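Local coordinates for putative hemin transport system, substrate-binding protein (Burkholderia cenocepacia, PDB 5Y89) that probably captures heme in the periplasm and delivers it to a membrane ABC transporter for import, at residues A72-G77 with V92-E97. Residues are numbered along the deposited sequence; the frame is centred on the assembly and turned at random.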
loop_
_atom_site.group_PDB
_atom_site.type_symbol
_atom_site.label_atom_id
_atom_site.label_comp_id
_atom_site.label_asym_id
_atom_site.label_seq_id
_atom_site.Cartn_x
_atom_site.Cartn_y
_atom_site.Cartn_z
ATOM N N ALA A 72 11.710 8.815 -1.135
ATOM C CA ALA A 72 11.693 7.406 -0.778
ATOM C C ALA A 72 10.841 7.092 0.452
ATOM O O ALA A 72 10.934 7.764 1.465
ATOM C CB ALA A 72 13.115 6.923 -0.559
ATOM N N SER A 73 9.998 6.070 0.338
ATOM C CA SER A 73 9.346 5.491 1.496
ATOM C C SER A 73 10.386 5.022 2.502
ATOM O O SER A 73 11.471 4.554 2.146
ATOM C CB SER A 73 8.496 4.281 1.097
ATOM O OG SER A 73 8.077 3.507 2.267
ATOM N N ALA A 74 10.048 5.159 3.779
ATOM C CA ALA A 74 10.863 4.614 4.888
ATOM C C ALA A 74 11.002 3.117 4.784
ATOM O O ALA A 74 11.971 2.600 5.305
ATOM C CB ALA A 74 10.289 4.999 6.287
ATOM N N GLU A 75 10.087 2.439 4.091
ATOM C CA GLU A 75 10.219 0.987 3.876
ATOM C C GLU A 75 11.040 0.592 2.650
ATOM O O GLU A 75 11.209 -0.594 2.373
ATOM C CB GLU A 75 8.823 0.308 3.834
ATOM C CG GLU A 75 8.123 0.297 5.200
ATOM C CD GLU A 75 6.693 -0.240 5.176
ATOM O OE1 GLU A 75 6.118 -0.468 4.126
ATOM O OE2 GLU A 75 6.101 -0.444 6.202
ATOM N N ALA A 76 11.545 1.550 1.905
ATOM C CA ALA A 76 12.486 1.223 0.814
ATOM C C ALA A 76 13.798 0.689 1.359
ATOM O O ALA A 76 14.262 1.110 2.393
ATOM C CB ALA A 76 12.742 2.434 -0.062
ATOM N N GLY A 77 14.397 -0.249 0.666
ATOM C CA GLY A 77 15.613 -0.883 1.157
ATOM C C GLY A 77 16.107 -1.834 0.114
ATOM O O GLY A 77 15.567 -1.879 -1.011
ATOM N N VAL A 92 18.481 12.246 -0.615
ATOM C CA VAL A 92 17.388 11.308 -0.383
ATOM C C VAL A 92 16.496 11.875 0.724
ATOM O O VAL A 92 16.919 12.056 1.853
ATOM C CB VAL A 92 17.909 9.932 0.053
ATOM C CG1 VAL A 92 16.760 8.992 0.416
ATOM C CG2 VAL A 92 18.666 9.277 -1.073
ATOM N N THR A 93 15.238 12.107 0.392
ATOM C CA THR A 93 14.257 12.602 1.328
ATOM C C THR A 93 13.270 11.470 1.613
ATOM O O THR A 93 12.618 10.952 0.707
ATOM C CB THR A 93 13.553 13.849 0.739
ATOM O OG1 THR A 93 14.535 14.861 0.423
ATOM C CG2 THR A 93 12.531 14.440 1.731
ATOM N N THR A 94 13.156 11.110 2.884
ATOM C CA THR A 94 12.470 9.889 3.344
ATOM C C THR A 94 11.148 10.217 3.996
ATOM O O THR A 94 11.043 11.189 4.720
ATOM C CB THR A 94 13.367 9.134 4.325
ATOM O OG1 THR A 94 14.569 8.795 3.607
ATOM C CG2 THR A 94 12.723 7.799 4.751
ATOM N N PHE A 95 10.131 9.403 3.727
ATOM C CA PHE A 95 8.770 9.614 4.291
ATOM C C PHE A 95 8.348 8.451 5.174
ATOM O O PHE A 95 8.538 7.282 4.786
ATOM C CB PHE A 95 7.772 9.788 3.160
ATOM C CG PHE A 95 8.033 10.999 2.324
ATOM C CD1 PHE A 95 9.028 10.974 1.327
ATOM C CD2 PHE A 95 7.323 12.160 2.519
ATOM C CE1 PHE A 95 9.304 12.075 0.563
ATOM C CE2 PHE A 95 7.615 13.301 1.752
ATOM C CZ PHE A 95 8.587 13.255 0.764
ATOM N N ASP A 96 7.779 8.739 6.338
ATOM C CA ASP A 96 7.437 7.711 7.294
ATOM C C ASP A 96 6.303 6.848 6.725
ATOM O O ASP A 96 5.520 7.291 5.857
ATOM C CB ASP A 96 7.063 8.284 8.674
ATOM C CG ASP A 96 5.597 8.869 8.740
ATOM O OD1 ASP A 96 4.583 8.157 8.475
ATOM O OD2 ASP A 96 5.477 10.085 9.092
ATOM N N GLU A 97 6.266 5.594 7.187
ATOM C CA GLU A 97 5.188 4.683 6.848
ATOM C C GLU A 97 4.525 4.229 8.130
ATOM O O GLU A 97 4.376 3.060 8.381
ATOM C CB GLU A 97 5.656 3.465 6.095
ATOM C CG GLU A 97 6.159 3.727 4.714
ATOM C CD GLU A 97 5.118 4.165 3.673
ATOM O OE1 GLU A 97 3.937 4.322 4.014
ATOM O OE2 GLU A 97 5.540 4.377 2.503
#
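S73 reaches across to E97 with its hydroxyl: OG donates to OE2 of the carboxylate over 2.7 Å, landing on the anti lone pair, away from OE1. The serine is gripped twice, because OG also accepts from the backbone N of E75, closing an ST turn. A chi1 of 167° turns OG from its backbone N toward the carbonyl side, where it meets both partners. E97 comes back to meet it through a bend at chi2 (-69°), while its OE1 pairs with K107.

E75 crosses the E97 side chain at about a right angle, methylene against methylene, with its CG 4.0 Å from CG of E97. Its OE1 turns to R55 in a salt bridge, so each glutamate has its own cation, which probably eases the proximity of like charges.

Next to these side chains, the backbones pair as parallel strands. A72 N donates to T93 O at 3.0 Å, A72 O accepts from F95 N at 2.9 Å, and A74 N continues the ladder to F95 O at 2.8 Å. A72 O also lies in the plane of the F95 ring, at its edge, 3.7 Å from CD1. On the face carrying A72 and T94, T94 CG2 packs against CA of A74, and CB of A72 makes a looser contact with CG1 of V92 (4.3 Å).

Strands 69-73 and 91-95 are joined by helix 79-87 in a beta-alpha-beta unit, and 91-95 is an edge strand of the four-stranded parallel sheet. From its last bridge at S73, 72-77 follows a type I turn ending at A76 that brings E75 close to the bound heme, beside the heme-binding R55 and Q54. Along the edge of 69-73 away from 91-95, S73 bonds through its backbone to I11 of strand 6-11.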